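Local coordinates for uncharacterized protein (Bacteroides ovatus, PDB 4FS7) that is of unknown function but, as an extracellular leucine-rich repeat protein of the BspA type, probably binds other proteins, at residues V286-T300 and V308-L322. Residues are numbered along the deposited sequence; the frame is centred on the assembly and turned at random.
Sequences VIVPEKTFYGCSSLT and VKFIGEEAFESCTSL. With EDO (1,2-ethanediol), chain C.
The rings of Phe293 and Phe316 run alongside each other, tilted by 20° and displaced so that little of one covers the other; Phe293 CD2 approaches Phe316 CE1 at 3.4 Å. In each phenylalanine CG stands anti to the carbonyl carbon (chi1 -54° and -62°), which sends both rings inward in step. Thr292 CG2 sits over one face of the Phe293 ring, near its rim, and Leu299 CD2 reaches the edge of Phe316, 4.2 Å from its CD1. Beside the strands, Val288 CG1 meets Ala315 CB at 3.8 Å, while Phe293 and Leu299 also rest on Val281. Such matching of equivalent residues is how successive coils of a BspA-type leucine-rich repeat solenoid stack: strand 287-288 runs parallel to strand 310-311, and the turns beyond repeat one another. Backbone bonds follow the same register, Val288 N to Phe310 O, Phe293 N to Ala315 O, and Gly295 N to Glu317 O at 2.9 Å. A polar part is held just as firmly. Tyr294 lies alongside Glu317, with Glu317 O over the centre of one ring face, and its hydroxyl OH donates to Glu317 OE2 at 2.8 Å from above the carboxylate plane. Arg337 and Arg340 of the following coil hold the same buried carboxylate, and Tyr273 stacks on Tyr294 from the preceding one. A leucine in place of Tyr294 would probably leave Glu317 OE2 without this hydroxyl donor and Tyr273 without its stacking partner. The solvent side, by contrast, is loose: Glu290 and Glu313 are exposed, and Lys291 runs beside Glu314 with Lys291 NZ still 4.8 Å from Glu314 OE1. At the far turn Ser321 OG donates to Ser297 O at 2.7 Å, and a water also donates to that oxygen while hydrogen-bonding to Thr320 OG1.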
ATOM      1  N   VAL A 286       3.652   3.352  24.602  1.00 12.90           N
ATOM      2  CA  VAL A 286       3.075   4.022  25.762  1.00 12.98           C
ATOM      3  C   VAL A 286       1.545   4.233  25.666  1.00 12.06           C
ATOM      4  O   VAL A 286       0.815   4.164  26.650  1.00 13.22           O
ATOM      5  CB  VAL A 286       3.825   5.326  26.113  1.00 15.08           C
ATOM      6  CG1 VAL A 286       3.746   6.360  25.025  1.00 20.41           C
ATOM      7  CG2 VAL A 286       3.313   5.904  27.389  1.00 17.58           C
ATOM      8  N   ILE A 287       1.080   4.541  24.465  1.00 11.87           N
ATOM      9  CA  ILE A 287      -0.335   4.727  24.175  1.00 11.14           C
ATOM     10  C   ILE A 287      -0.769   3.611  23.224  1.00 10.88           C
ATOM     11  O   ILE A 287      -0.071   3.344  22.232  1.00 11.19           O
ATOM     12  CB  ILE A 287      -0.581   6.095  23.509  1.00 12.79           C
ATOM     13  CG1 ILE A 287      -0.263   7.250  24.442  1.00 13.20           C
ATOM     14  CG2 ILE A 287      -2.042   6.207  22.980  1.00 14.22           C
ATOM     15  CD1 ILE A 287       0.046   8.555  23.731  1.00 20.91           C
ATOM     16  N   VAL A 288      -1.920   3.000  23.496  1.00 10.92           N
ATOM     17  CA  VAL A 288      -2.658   2.193  22.530  1.00 10.27           C
ATOM     18  C   VAL A 288      -3.625   3.173  21.837  1.00  9.69           C
ATOM     19  O   VAL A 288      -4.569   3.619  22.464  1.00 11.25           O
ATOM     20  CB  VAL A 288      -3.493   1.048  23.156  1.00 10.98           C
ATOM     21  CG1 VAL A 288      -4.261   0.242  22.043  1.00 11.81           C
ATOM     22  CG2 VAL A 288      -2.618   0.121  24.000  1.00 12.34           C
ATOM     23  N   PRO A 289      -3.336   3.604  20.601  1.00  9.85           N
ATOM     24  CA  PRO A 289      -4.177   4.662  19.997  1.00  9.47           C
ATOM     25  C   PRO A 289      -5.621   4.256  19.778  1.00  8.31           C
ATOM     26  O   PRO A 289      -5.988   3.075  19.853  1.00  8.82           O
ATOM     27  CB  PRO A 289      -3.499   4.893  18.620  1.00 11.69           C
ATOM     28  CG  PRO A 289      -2.146   4.407  18.756  1.00 12.67           C
ATOM     29  CD  PRO A 289      -2.187   3.280  19.740  1.00  9.97           C
ATOM     30  N   GLU A 290      -6.444   5.240  19.466  1.00  8.73           N
ATOM     31  CA  GLU A 290      -7.825   4.969  19.124  1.00  8.89           C
ATOM     32  C   GLU A 290      -7.966   3.822  18.135  1.00  8.20           C
ATOM     33  O   GLU A 290      -7.217   3.751  17.148  1.00  8.55           O
ATOM     34  CB  GLU A 290      -8.512   6.246  18.606  1.00 10.38           C
ATOM     35  CG  GLU A 290      -7.988   6.742  17.262  1.00 13.24           C
ATOM     36  CD  GLU A 290      -8.836   7.800  16.586  1.00 19.03           C
ATOM     37  OE1 GLU A 290      -9.422   8.622  17.306  1.00 26.06           O
ATOM     38  OE2 GLU A 290      -8.910   7.832  15.331  1.00 20.59           O
ATOM     39  N   LYS A 291      -8.936   2.955  18.385  1.00  8.01           N
ATOM     40  CA  LYS A 291      -9.406   1.972  17.451  1.00  7.30           C
ATOM     41  C   LYS A 291      -8.333   0.982  17.032  1.00  8.21           C
ATOM     42  O   LYS A 291      -8.529   0.275  16.024  1.00  8.78           O
ATOM     43  CB  LYS A 291     -10.022   2.663  16.216  1.00  8.07           C
ATOM     44  CG  LYS A 291     -11.145   3.650  16.558  1.00 10.44           C
ATOM     45  CD  LYS A 291     -11.451   4.617  15.402  1.00 15.26           C
ATOM     46  CE  LYS A 291     -12.425   5.689  15.805  1.00 18.20           C
ATOM     47  NZ  LYS A 291     -12.497   6.708  14.700  1.00 27.47           N
ATOM     48  N   THR A 292      -7.258   0.811  17.817  1.00  8.01           N
ATOM     49  CA  THR A 292      -6.155  -0.036  17.355  1.00  8.03           C
ATOM     50  C   THR A 292      -6.578  -1.434  17.007  1.00  7.94           C
ATOM     51  O   THR A 292      -6.117  -1.993  15.993  1.00  9.02           O
ATOM     52  CB  THR A 292      -4.994  -0.045  18.410  1.00  8.96           C
ATOM     53  OG1 THR A 292      -4.477   1.282  18.561  1.00  8.94           O
ATOM     54  CG2 THR A 292      -3.852  -0.954  18.006  1.00  9.40           C
ATOM     55  N   PHE A 293      -7.368  -2.063  17.892  1.00  7.38           N
ATOM     56  CA  PHE A 293      -7.817  -3.418  17.703  1.00  7.39           C
ATOM     57  C   PHE A 293      -9.314  -3.508  17.481  1.00  7.98           C
ATOM     58  O   PHE A 293      -9.962  -4.520  17.790  1.00  9.32           O
ATOM     59  CB  PHE A 293      -7.379  -4.300  18.901  1.00  8.04           C
ATOM     60  CG  PHE A 293      -5.918  -4.238  19.173  1.00  8.12           C
ATOM     61  CD1 PHE A 293      -5.018  -4.912  18.351  1.00 10.19           C
ATOM     62  CD2 PHE A 293      -5.418  -3.489  20.217  1.00  9.34           C
ATOM     63  CE1 PHE A 293      -3.669  -4.855  18.579  1.00 11.39           C
ATOM     64  CE2 PHE A 293      -4.044  -3.419  20.495  1.00 11.96           C
ATOM     65  CZ  PHE A 293      -3.176  -4.094  19.641  1.00 11.86           C
ATOM     66  N   TYR A 294      -9.889  -2.457  16.900  1.00  8.07           N
ATOM     67  CA  TYR A 294     -11.344  -2.461  16.660  1.00  8.04           C
ATOM     68  C   TYR A 294     -11.747  -3.664  15.829  1.00  8.18           C
ATOM     69  O   TYR A 294     -11.179  -3.894  14.754  1.00  9.28           O
ATOM     70  CB  TYR A 294     -11.770  -1.171  15.888  1.00  9.22           C
ATOM     71  CG  TYR A 294     -13.270  -0.947  15.941  1.00  8.46           C
ATOM     72  CD1 TYR A 294     -14.133  -1.675  15.174  1.00  9.88           C
ATOM     73  CD2 TYR A 294     -13.815  -0.021  16.846  1.00  9.32           C
ATOM     74  CE1 TYR A 294     -15.506  -1.564  15.343  1.00  9.77           C
ATOM     75  CE2 TYR A 294     -15.173   0.144  16.985  1.00  9.46           C
ATOM     76  CZ  TYR A 294     -16.030  -0.643  16.240  1.00  9.73           C
ATOM     77  OH  TYR A 294     -17.399  -0.590  16.408  1.00 12.74           O
ATOM     78  N   GLY A 295     -12.761  -4.401  16.255  1.00  8.51           N
ATOM     79  CA  GLY A 295     -13.281  -5.481  15.431  1.00  8.92           C
ATOM     80  C   GLY A 295     -12.378  -6.662  15.311  1.00  8.90           C
ATOM     81  O   GLY A 295     -12.556  -7.488  14.409  1.00  9.84           O
ATOM     82  N   CYS A 296     -11.426  -6.820  16.214  1.00  8.80           N
ATOM     83  CA  CYS A 296     -10.539  -7.999  16.207  1.00  8.25           C
ATOM     84  C   CYS A 296     -11.254  -9.108  16.982  1.00  8.57           C
ATOM     85  O   CYS A 296     -10.979  -9.446  18.126  1.00  9.19           O
ATOM     86  CB  CYS A 296      -9.178  -7.622  16.795  1.00  7.48           C
ATOM     87  SG  CYS A 296      -8.223  -6.578  15.656  1.00  9.35           S
ATOM     88  N   SER A 297     -12.231  -9.696  16.304  1.00  9.08           N
ATOM     89  CA  SER A 297     -13.177 -10.618  16.894  1.00 10.10           C
ATOM     90  C   SER A 297     -12.637 -12.004  17.225  1.00 10.55           C
ATOM     91  O   SER A 297     -13.351 -12.762  17.898  1.00 12.17           O
ATOM     92  CB  SER A 297     -14.438 -10.714  16.013  1.00 12.48           C
ATOM     93  OG  SER A 297     -14.076 -10.965  14.694  1.00 14.33           O
ATOM     94  N   SER A 298     -11.428 -12.319  16.779  1.00  9.46           N
ATOM     95  CA  SER A 298     -10.722 -13.552  17.172  1.00  9.93           C
ATOM     96  C   SER A 298      -9.636 -13.337  18.218  1.00  9.22           C
ATOM     97  O   SER A 298      -8.961 -14.293  18.618  1.00 10.77           O
ATOM     98  CB  SER A 298     -10.113 -14.242  15.935  1.00 12.06           C
ATOM     99  OG  SER A 298     -11.122 -14.724  15.090  1.00 16.66           O
ATOM    100  N   LEU A 299      -9.457 -12.114  18.695  1.00  8.56           N
ATOM    101  CA  LEU A 299      -8.329 -11.789  19.599  1.00  8.11           C
ATOM    102  C   LEU A 299      -8.612 -12.389  20.979  1.00  9.90           C
ATOM    103  O   LEU A 299      -9.643 -12.104  21.595  1.00 10.20           O
ATOM    104  CB  LEU A 299      -8.214 -10.285  19.713  1.00  8.71           C
ATOM    105  CG  LEU A 299      -7.105  -9.715  20.563  1.00  9.33           C
ATOM    106  CD1 LEU A 299      -5.723 -10.261  20.205  1.00  9.97           C
ATOM    107  CD2 LEU A 299      -7.155  -8.180  20.470  1.00 12.10           C
ATOM    108  N   THR A 300      -7.693 -13.247  21.433  1.00 10.18           N
ATOM    109  CA  THR A 300      -7.863 -13.981  22.679  1.00 10.14           C
ATOM    110  C   THR A 300      -6.684 -13.864  23.625  1.00 10.68           C
ATOM    111  O   THR A 300      -6.811 -14.276  24.790  1.00 14.23           O
ATOM    112  CB  THR A 300      -8.209 -15.476  22.393  1.00 11.77           C
ATOM    113  OG1 THR A 300      -7.161 -16.034  21.584  1.00 14.82           O
ATOM    114  CG2 THR A 300      -9.556 -15.648  21.742  1.00 13.18           C
ATOM    115  N   VAL A 308       3.009   0.419  28.818  1.00 12.86           N
ATOM    116  CA  VAL A 308       1.701   0.898  28.335  1.00 11.59           C
ATOM    117  C   VAL A 308       0.979   1.656  29.442  1.00 11.97           C
ATOM    118  O   VAL A 308       0.717   1.120  30.522  1.00 13.45           O
ATOM    119  CB  VAL A 308       0.835  -0.249  27.808  1.00 11.54           C
ATOM    120  CG1 VAL A 308      -0.502   0.316  27.336  1.00 13.41           C
ATOM    121  CG2 VAL A 308       1.576  -1.024  26.716  1.00 13.65           C
ATOM    122  N   LYS A 309       0.590   2.880  29.153  1.00 11.86           N
ATOM    123  CA  LYS A 309      -0.074   3.727  30.127  1.00 12.30           C
ATOM    124  C   LYS A 309      -1.428   4.288  29.762  1.00 12.06           C
ATOM    125  O   LYS A 309      -2.157   4.766  30.618  1.00 12.46           O
ATOM    126  CB  LYS A 309       0.857   4.873  30.518  1.00 15.05           C
ATOM    127  CG  LYS A 309       2.155   4.330  31.213  1.00 21.24           C
ATOM    128  CD  LYS A 309       3.104   5.366  31.753  1.00 25.24           C
ATOM    129  CE  LYS A 309       4.430   4.661  32.174  1.00 28.40           C
ATOM    130  NZ  LYS A 309       5.372   5.585  32.853  1.00 31.09           N
ATOM    131  N   PHE A 310      -1.797   4.215  28.491  1.00 12.25           N
ATOM    132  CA  PHE A 310      -3.094   4.743  28.020  1.00 11.19           C
ATOM    133  C   PHE A 310      -3.735   3.789  27.052  1.00 10.41           C
ATOM    134  O   PHE A 310      -3.085   3.327  26.104  1.00 12.83           O
ATOM    135  CB  PHE A 310      -2.924   6.096  27.345  1.00 11.74           C
ATOM    136  CG  PHE A 310      -2.262   7.107  28.228  1.00 14.04           C
ATOM    137  CD1 PHE A 310      -0.869   7.216  28.307  1.00 15.83           C
ATOM    138  CD2 PHE A 310      -3.020   7.913  29.049  1.00 15.09           C
ATOM    139  CE1 PHE A 310      -0.258   8.134  29.172  1.00 18.61           C
ATOM    140  CE2 PHE A 310      -2.430   8.843  29.887  1.00 18.07           C
ATOM    141  CZ  PHE A 310      -1.040   8.941  29.957  1.00 19.83           C
ATOM    142  N   ILE A 311      -5.015   3.501  27.246  1.00  9.84           N
ATOM    143  CA  ILE A 311      -5.796   2.684  26.322  1.00  9.32           C
ATOM    144  C   ILE A 311      -6.788   3.617  25.614  1.00  9.49           C
ATOM    145  O   ILE A 311      -7.680   4.183  26.239  1.00 10.12           O
ATOM    146  CB  ILE A 311      -6.609   1.555  27.018  0.60 10.88           C
ATOM    147  CG1 ILE A 311      -5.756   0.768  28.035  0.60 14.26           C
ATOM    148  CG2 ILE A 311      -7.260   0.651  25.934  0.60 10.48           C
ATOM    149  CD1 ILE A 311      -4.588   0.029  27.383  0.60 16.25           C
ATOM    150  N   GLY A 312      -6.586   3.832  24.313  1.00  9.36           N
ATOM    151  CA  GLY A 312      -7.333   4.768  23.574  1.00  9.90           C
ATOM    152  C   GLY A 312      -8.783   4.449  23.365  1.00  8.78           C
ATOM    153  O   GLY A 312      -9.215   3.313  23.491  1.00  9.26           O
ATOM    154  N   GLU A 313      -9.516   5.465  22.942  1.00  9.48           N
ATOM    155  CA  GLU A 313     -10.907   5.349  22.580  1.00  8.31           C
ATOM    156  C   GLU A 313     -11.151   4.198  21.619  1.00  7.88           C
ATOM    157  O   GLU A 313     -10.475   4.055  20.594  1.00  9.04           O
ATOM    158  CB  GLU A 313     -11.355   6.673  21.961  0.50 10.34           C
ATOM    159  CG  GLU A 313     -12.826   6.826  21.782  0.50 11.31           C
ATOM    160  CD  GLU A 313     -13.332   8.286  21.759  0.50 13.26           C
ATOM    161  OE1 GLU A 313     -12.909   9.181  22.568  0.50 11.90           O
ATOM    162  OE2 GLU A 313     -14.260   8.507  20.961  0.50 14.17           O
ATOM    163  N   GLU A 314     -12.132   3.329  21.913  1.00  7.89           N
ATOM    164  CA  GLU A 314     -12.544   2.224  21.062  1.00  7.36           C
ATOM    165  C   GLU A 314     -11.396   1.255  20.741  1.00  7.93           C
ATOM    166  O   GLU A 314     -11.506   0.465  19.792  1.00  8.74           O
ATOM    167  CB  GLU A 314     -13.166   2.721  19.740  1.00  8.59           C
ATOM    168  CG  GLU A 314     -14.471   3.474  19.903  1.00  9.62           C
ATOM    169  CD  GLU A 314     -15.019   3.993  18.589  1.00 13.13           C
ATOM    170  OE1 GLU A 314     -14.614   3.499  17.512  1.00 14.07           O
ATOM    171  OE2 GLU A 314     -15.881   4.894  18.652  1.00 16.69           O
ATOM    172  N   ALA A 315     -10.344   1.210  21.572  1.00  7.93           N
ATOM    173  CA  ALA A 315      -9.178   0.385  21.201  1.00  8.10           C
ATOM    174  C   ALA A 315      -9.450  -1.094  21.045  1.00  7.69           C
ATOM    175  O   ALA A 315      -8.842  -1.748  20.210  1.00  8.42           O
ATOM    176  CB  ALA A 315      -8.018   0.632  22.130  1.00 10.05           C
ATOM    177  N   PHE A 316     -10.320  -1.614  21.901  1.00  7.29           N
ATOM    178  CA  PHE A 316     -10.687  -3.002  21.897  1.00  7.98           C
ATOM    179  C   PHE A 316     -12.188  -3.208  21.641  1.00  8.73           C
ATOM    180  O   PHE A 316     -12.765  -4.286  21.898  1.00  9.22           O
ATOM    181  CB  PHE A 316     -10.270  -3.749  23.175  1.00  8.00           C
ATOM    182  CG  PHE A 316      -8.780  -3.774  23.409  1.00  7.88           C
ATOM    183  CD1 PHE A 316      -8.017  -4.788  22.863  1.00  9.44           C
ATOM    184  CD2 PHE A 316      -8.153  -2.813  24.156  1.00  8.73           C
ATOM    185  CE1 PHE A 316      -6.655  -4.838  23.073  1.00  9.66           C
ATOM    186  CE2 PHE A 316      -6.798  -2.854  24.371  1.00  9.90           C
ATOM    187  CZ  PHE A 316      -6.050  -3.888  23.824  1.00 10.29           C
ATOM    188  N   GLU A 317     -12.837  -2.190  21.069  1.00  7.50           N
ATOM    189  CA  GLU A 317     -14.276  -2.329  20.821  1.00  7.79           C
ATOM    190  C   GLU A 317     -14.522  -3.507  19.860  1.00  8.51           C
ATOM    191  O   GLU A 317     -13.795  -3.672  18.863  1.00  8.55           O
ATOM    192  CB  GLU A 317     -14.862  -1.026  20.296  1.00  8.69           C
ATOM    193  CG  GLU A 317     -16.327  -1.154  19.888  1.00  8.63           C
ATOM    194  CD  GLU A 317     -17.121   0.131  19.776  1.00  8.20           C
ATOM    195  OE1 GLU A 317     -16.782   1.101  20.424  1.00  9.44           O
ATOM    196  OE2 GLU A 317     -18.103   0.037  19.038  1.00 16.74           O
ATOM    197  N   SER A 318     -15.545  -4.309  20.147  1.00  8.62           N
ATOM    198  CA  SER A 318     -15.957  -5.396  19.294  1.00  8.99           C
ATOM    199  C   SER A 318     -14.942  -6.545  19.236  1.00  9.06           C
ATOM    200  O   SER A 318     -15.021  -7.422  18.358  1.00  9.54           O
ATOM    201  CB  SER A 318     -16.396  -4.918  17.896  1.00 10.39           C
ATOM    202  OG  SER A 318     -17.718  -4.398  17.928  1.00 13.90           O
ATOM    203  N   CYS A 319     -14.089  -6.646  20.260  1.00  8.49           N
ATOM    204  CA  CYS A 319     -13.199  -7.822  20.421  1.00  8.47           C
ATOM    205  C   CYS A 319     -13.967  -8.864  21.212  1.00  8.08           C
ATOM    206  O   CYS A 319     -13.807  -9.034  22.417  1.00  9.97           O
ATOM    207  CB  CYS A 319     -11.902  -7.408  21.087  1.00  8.29           C
ATOM    208  SG  CYS A 319     -10.822  -6.422  20.028  1.00  9.23           S
ATOM    209  N   THR A 320     -14.835  -9.568  20.514  1.00  8.60           N
ATOM    210  CA  THR A 320     -15.876 -10.411  21.087  1.00  9.46           C
ATOM    211  C   THR A 320     -15.415 -11.761  21.620  1.00 10.85           C
ATOM    212  O   THR A 320     -16.216 -12.430  22.284  1.00 12.92           O
ATOM    213  CB  THR A 320     -17.011 -10.623  20.078  1.00 11.26           C
ATOM    214  OG1 THR A 320     -16.453 -11.056  18.838  1.00 13.23           O
ATOM    215  CG2 THR A 320     -17.850  -9.332  19.894  1.00 11.91           C
ATOM    216  N   SER A 321     -14.162 -12.128  21.401  1.00  9.35           N
ATOM    217  CA  SER A 321     -13.600 -13.379  21.923  1.00 10.13           C
ATOM    218  C   SER A 321     -12.657 -13.175  23.111  1.00  9.25           C
ATOM    219  O   SER A 321     -12.202 -14.156  23.702  1.00 10.88           O
ATOM    220  CB  SER A 321     -12.823 -14.106  20.807  1.00 12.15           C
ATOM    221  OG  SER A 321     -13.692 -14.616  19.824  1.00 15.44           O
ATOM    222  N   LEU A 322     -12.363 -11.933  23.477  1.00  8.82           N
ATOM    223  CA  LEU A 322     -11.386 -11.655  24.511  1.00  9.11           C
ATOM    224  C   LEU A 322     -12.017 -11.882  25.893  1.00  9.81           C
ATOM    225  O   LEU A 322     -12.998 -11.252  26.221  1.00 11.64           O
ATOM    226  CB  LEU A 322     -10.953 -10.191  24.398  1.00 11.27           C
ATOM    227  CG  LEU A 322      -9.853  -9.706  25.362  1.00 12.69           C
ATOM    228  CD1 LEU A 322      -8.532 -10.543  25.137  1.00 14.97           C
ATOM    229  CD2 LEU A 322      -9.665  -8.192  25.213  1.00 16.79           C
TER
HETATM  230  C1  EDO C 502       1.831   5.316  20.434  1.00 22.27           C
HETATM  231  O1  EDO C 502       2.461   5.425  21.773  1.00 22.16           O
HETATM  232  C2  EDO C 502       1.173   6.620  19.909  1.00 28.32           C
HETATM  233  O2  EDO C 502       2.101   7.372  19.084  1.00 27.34           O
HETATM  234  O   HOH W   1     -16.244 -13.753  18.603  1.00 30.19           O